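Local structure of pyoverdine biosynthesis protein PvcA (Pseudomonas aeruginosa, 3E59) at residues V123-D127 against A128-A132; D209-T212 against P213-G217. The protein synthesises the isonitrile group of an isocyano derivative of L-tyrosine, taking the carbon from C2 of ribulose 5-phosphate, in the pathway to paerucumarin. All coordinates share one frame; numbering follows the deposited sequence.

Contact 1: residues V123-D127 against A128-A132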
loop_
_atom_site.group_PDB
_atom_site.type_symbol
_atom_site.label_atom_id
_atom_site.label_comp_id
_atom_site.label_asym_id
_atom_site.label_seq_id
_atom_site.Cartn_x
_atom_site.Cartn_y
_atom_site.Cartn_z
ATOM N N VAL A 123 5.950 13.300 -4.561
ATOM C CA VAL A 123 5.895 13.119 -3.101
ATOM C C VAL A 123 7.152 13.651 -2.391
ATOM O O VAL A 123 7.181 13.764 -1.160
ATOM C CB VAL A 123 5.530 11.660 -2.679
ATOM C CG1 VAL A 123 4.219 11.236 -3.345
ATOM C CG2 VAL A 123 6.631 10.677 -3.014
ATOM N N ARG A 124 8.167 13.993 -3.182
ATOM C CA ARG A 124 9.357 14.702 -2.708
ATOM C C ARG A 124 10.258 13.861 -1.796
ATOM O O ARG A 124 10.735 14.309 -0.753
ATOM C CB ARG A 124 8.987 16.065 -2.094
ATOM C CG ARG A 124 8.458 17.065 -3.139
ATOM C CD ARG A 124 7.475 18.057 -2.555
ATOM N NE ARG A 124 7.016 19.011 -3.567
ATOM C CZ ARG A 124 6.197 20.034 -3.331
ATOM N NH1 ARG A 124 5.724 20.248 -2.108
ATOM N NH2 ARG A 124 5.847 20.846 -4.320
ATOM N N ILE A 125 10.486 12.631 -2.227
ATOM C CA ILE A 125 11.463 11.755 -1.609
ATOM C C ILE A 125 12.479 11.497 -2.710
ATOM O O ILE A 125 12.109 11.065 -3.807
ATOM C CB ILE A 125 10.802 10.449 -1.089
ATOM C CG1 ILE A 125 9.759 10.775 -0.010
ATOM C CG2 ILE A 125 11.844 9.466 -0.539
ATOM C CD1 ILE A 125 8.683 9.712 0.161
ATOM N N GLY A 126 13.749 11.806 -2.435
ATOM C CA GLY A 126 14.817 11.660 -3.428
ATOM C C GLY A 126 15.055 10.207 -3.792
ATOM O O GLY A 126 14.751 9.314 -2.997
ATOM N N ASP A 127 15.602 9.968 -4.984
ATOM C CA ASP A 127 15.815 8.603 -5.480
ATOM C C ASP A 127 16.788 7.764 -4.637
ATOM O O ASP A 127 16.696 6.524 -4.624
ATOM C CB ASP A 127 16.279 8.638 -6.937
ATOM C CG ASP A 127 15.136 8.824 -7.901
ATOM O OD1 ASP A 127 15.309 9.575 -8.887
ATOM O OD2 ASP A 127 14.056 8.223 -7.673
ATOM N N ALA A 128 17.718 8.440 -3.958
ATOM C CA ALA A 128 18.647 7.795 -3.029
ATOM C C ALA A 128 17.905 7.255 -1.823
ATOM O O ALA A 128 18.199 6.163 -1.354
ATOM C CB ALA A 128 19.736 8.767 -2.584
ATOM N N HIS A 129 16.947 8.030 -1.318
ATOM C CA HIS A 129 16.126 7.588 -0.194
ATOM C C HIS A 129 15.300 6.362 -0.576
ATOM O O HIS A 129 15.221 5.395 0.195
ATOM C CB HIS A 129 15.215 8.715 0.299
ATOM C CG HIS A 129 15.900 9.702 1.193
ATOM N ND1 HIS A 129 16.056 9.494 2.546
ATOM C CD2 HIS A 129 16.468 10.903 0.929
ATOM C CE1 HIS A 129 16.683 10.526 3.080
ATOM N NE2 HIS A 129 16.944 11.396 2.120
ATOM N N ILE A 130 14.699 6.410 -1.770
ATOM C CA ILE A 130 13.904 5.294 -2.295
ATOM C C ILE A 130 14.757 4.022 -2.432
ATOM O O ILE A 130 14.348 2.945 -1.985
ATOM C CB ILE A 130 13.196 5.667 -3.636
ATOM C CG1 ILE A 130 12.153 6.763 -3.400
ATOM C CG2 ILE A 130 12.525 4.447 -4.291
ATOM C CD1 ILE A 130 11.872 7.532 -4.625
ATOM N N SER A 131 15.935 4.151 -3.037
ATOM C CA SER A 131 16.854 3.020 -3.175
ATOM C C SER A 131 17.267 2.423 -1.830
ATOM O O SER A 131 17.352 1.212 -1.705
ATOM C CB SER A 131 18.089 3.410 -3.987
ATOM O OG SER A 131 17.807 3.373 -5.373
ATOM N N ALA A 132 17.527 3.276 -0.838
ATOM C CA ALA A 132 17.878 2.821 0.513
ATOM C C ALA A 132 16.710 2.081 1.192
ATOM O O ALA A 132 16.908 1.052 1.856
ATOM C CB ALA A 132 18.339 3.989 1.361
#
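Ile125 meets His129 and Ile130 where the loop runs into the first turn of helix 127-144. The touching branch of Ile125 is CG2. A chi1 of -62° puts CG1 beside the backbone N and leaves CG2 opposite that N. This methyl rests against the stem of the histidine, with Ile125 CG2 3.6 Å from His129 CB. Ile125 CG2 also lies 3.9 Å from Ile130 CG1. Ile125 crosses both side chains at about a right angle, and the imidazole of His129 lies oblique to the methyl. Ile130 also leans back over the loop backbone. Ile130 CD1 comes to 3.6 Å from Ile125 O.

Asp127 is turned differently. Its side chain lies alongside that of Ile130 and points the same way, with Asp127 OD2 3.8 Å from Ile130 CD1. The carboxylate is held from outside the two segments. Arg171 forms a salt bridge with OD1 and Arg117 with OD2. These two salt bridges, one on each oxygen, restrict the rotation of the carboxylate.

Backbone bonds fasten the turn. Ile130 N donates to Gly126 O at 3.2 Å, and Ser131 N donates to Asp127 O at 3.0 Å. Both bonds are nearly straight. The hydroxyl of Ser131 adds a weak bond to Asp127 O, and its stronger partner is Arg117. Arg117 thus reaches both Asp127 and Ser131, one helical turn apart. Ile125 also touches Ala69 and Pro72 of another loop. Gly126 is the N-cap residue, and the bonds from Ile130 and Ser131 are the i to i+4 bonds of a helix start, with Ile125 packing from just before the cap onto Ile130: the pattern of a hydrophobic staple.

Contact 2: residues D209-T212 against P213-G217; sequences DGLT and PDYQG
Thr212 and Tyr215 close a tight turn. Tyr215 N donates to Thr212 O at 2.6 Å with an N-H...O angle of 152°. The donor sits above the carbonyl plane, 51° out of it, rather than on a lone pair. This is the i to i+3 bond of a type I beta turn, with Pro213 and Asp214 at its corners.

The side chains of Thr212 and Tyr215 cross at about a right angle. Thr212 OG1 stands between its own backbone N and carbonyl carbon, chi1 57°. That places Thr212 OG1 over the turn, 3.3 Å from Tyr215 CB. Asp214 bends in from the corner of the turn. Asp214 OD1 accepts a weak bond from Thr212 OG1, at 3.3 Å.

The near end of the Tyr215 ring passes the helix end. Tyr215 CG lies 3.8 Å from Gly210 O, which approaches obliquely. Leu211 CD2 makes a loose apolar contact at 4.4 Å from Tyr215 CD2. On one face of the Tyr215 ring, Gly217 N sits over the centre, 3.5 Å above the plane. The hydroxyl end runs on away from residues 209-212 and is bonded to Ser218 O, which helps set the direction of the ring.

Leu211 is the centre of an inverse gamma turn, closed by a weak bond from Thr212 N to Gly210 O. This turn leads from helix 193-210 into the beta turn. Asn73 ND2 donates to Leu211 O and so ties the bend to another loop. Leu222 of helix 219-247 touches both Leu211 and Tyr215. The ring thus has both polar and apolar neighbours. The turn is probably shaped mainly by its backbone bond, with the weak hydroxyl-carboxylate bond adding little.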
loop_
_atom_site.group_PDB
_atom_site.type_symbol
_atom_site.label_atom_id
_atom_site.label_comp_id
_atom_site.label_asym_id
_atom_site.label_seq_id
_atom_site.Cartn_x
_atom_site.Cartn_y
_atom_site.Cartn_z
ATOM N N ASP A 209 2.034 15.226 4.928
ATOM C CA ASP A 209 3.468 15.148 4.630
ATOM C C ASP A 209 4.160 16.514 4.702
ATOM O O ASP A 209 5.326 16.591 5.083
ATOM C CB ASP A 209 3.692 14.584 3.227
ATOM C CG ASP A 209 3.729 13.060 3.193
ATOM O OD1 ASP A 209 3.651 12.405 4.262
ATOM O OD2 ASP A 209 3.854 12.528 2.068
ATOM N N GLY A 210 3.447 17.573 4.299
ATOM C CA GLY A 210 3.995 18.932 4.282
ATOM C C GLY A 210 3.863 19.669 5.604
ATOM O O GLY A 210 4.552 20.660 5.841
ATOM N N LEU A 211 2.967 19.186 6.462
ATOM C CA LEU A 211 2.739 19.768 7.778
ATOM C C LEU A 211 3.797 19.311 8.761
ATOM O O LEU A 211 3.479 18.659 9.752
ATOM C CB LEU A 211 1.375 19.348 8.326
ATOM C CG LEU A 211 0.218 20.339 8.397
ATOM C CD1 LEU A 211 -0.889 19.694 9.227
ATOM C CD2 LEU A 211 0.627 21.686 8.996
ATOM N N THR A 212 5.052 19.640 8.475
ATOM C CA THR A 212 6.162 19.310 9.359
ATOM C C THR A 212 5.996 20.103 10.663
ATOM O O THR A 212 5.625 21.268 10.614
ATOM C CB THR A 212 7.520 19.612 8.677
ATOM O OG1 THR A 212 7.577 20.989 8.289
ATOM C CG2 THR A 212 7.690 18.754 7.424
ATOM N N PRO A 213 6.234 19.470 11.836
ATOM C CA PRO A 213 6.072 20.182 13.127
ATOM C C PRO A 213 6.746 21.563 13.154
ATOM O O PRO A 213 6.300 22.459 13.874
ATOM C CB PRO A 213 6.736 19.241 14.149
ATOM C CG PRO A 213 7.405 18.142 13.343
ATOM C CD PRO A 213 6.663 18.072 12.038
ATOM N N ASP A 214 7.803 21.709 12.353
ATOM C CA ASP A 214 8.558 22.949 12.205
ATOM C C ASP A 214 7.985 23.908 11.144
ATOM O O ASP A 214 8.408 25.069 11.073
ATOM C CB ASP A 214 10.022 22.629 11.880
ATOM C CG ASP A 214 10.186 21.912 10.547
ATOM O OD1 ASP A 214 10.060 20.661 10.504
ATOM O OD2 ASP A 214 10.455 22.603 9.541
ATOM N N TYR A 215 7.046 23.423 10.324
ATOM C CA TYR A 215 6.396 24.240 9.278
ATOM C C TYR A 215 5.707 25.446 9.896
ATOM O O TYR A 215 4.890 25.304 10.801
ATOM C CB TYR A 215 5.379 23.405 8.461
ATOM C CG TYR A 215 4.741 24.129 7.279
ATOM C CD1 TYR A 215 5.443 24.323 6.092
ATOM C CD2 TYR A 215 3.437 24.607 7.349
ATOM C CE1 TYR A 215 4.867 24.992 5.007
ATOM C CE2 TYR A 215 2.854 25.260 6.273
ATOM C CZ TYR A 215 3.576 25.451 5.106
ATOM O OH TYR A 215 3.009 26.110 4.036
ATOM N N GLN A 216 6.043 26.634 9.406
ATOM C CA GLN A 216 5.444 27.859 9.929
ATOM C C GLN A 216 4.745 28.668 8.847
ATOM O O GLN A 216 4.319 29.791 9.090
ATOM C CB GLN A 216 6.489 28.708 10.674
ATOM C CG GLN A 216 6.867 28.163 12.057
ATOM C CD GLN A 216 5.831 28.479 13.140
ATOM O OE1 GLN A 216 5.442 29.634 13.331
ATOM N NE2 GLN A 216 5.392 27.449 13.858
ATOM N N GLY A 217 4.610 28.088 7.657
ATOM C CA GLY A 217 3.940 28.762 6.553
ATOM C C GLY A 217 2.428 28.632 6.575
ATOM O O GLY A 217 1.849 28.137 7.537
#

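From the N terminus, contact 1 comes first. The loop after helix 116-119 passes through residues 123-127 and turns directly into helix 127-144. Contact 2 follows much later, where helix 193-210 ends and the chain turns through residues 213-217 toward helix 219-247. Each contact is local and closes only its own short bend. The two are in series and neither nest nor cross. The centres of contact 1 and contact 2 are about 19 Å apart. The nearest atoms of contact 1 and contact 2 are about 5 Å apart, without touching. Both lie at the surface, and Pro72 touches Ile125 of contact 1 and Asp209 of contact 2, so one loop borders both helix junctions.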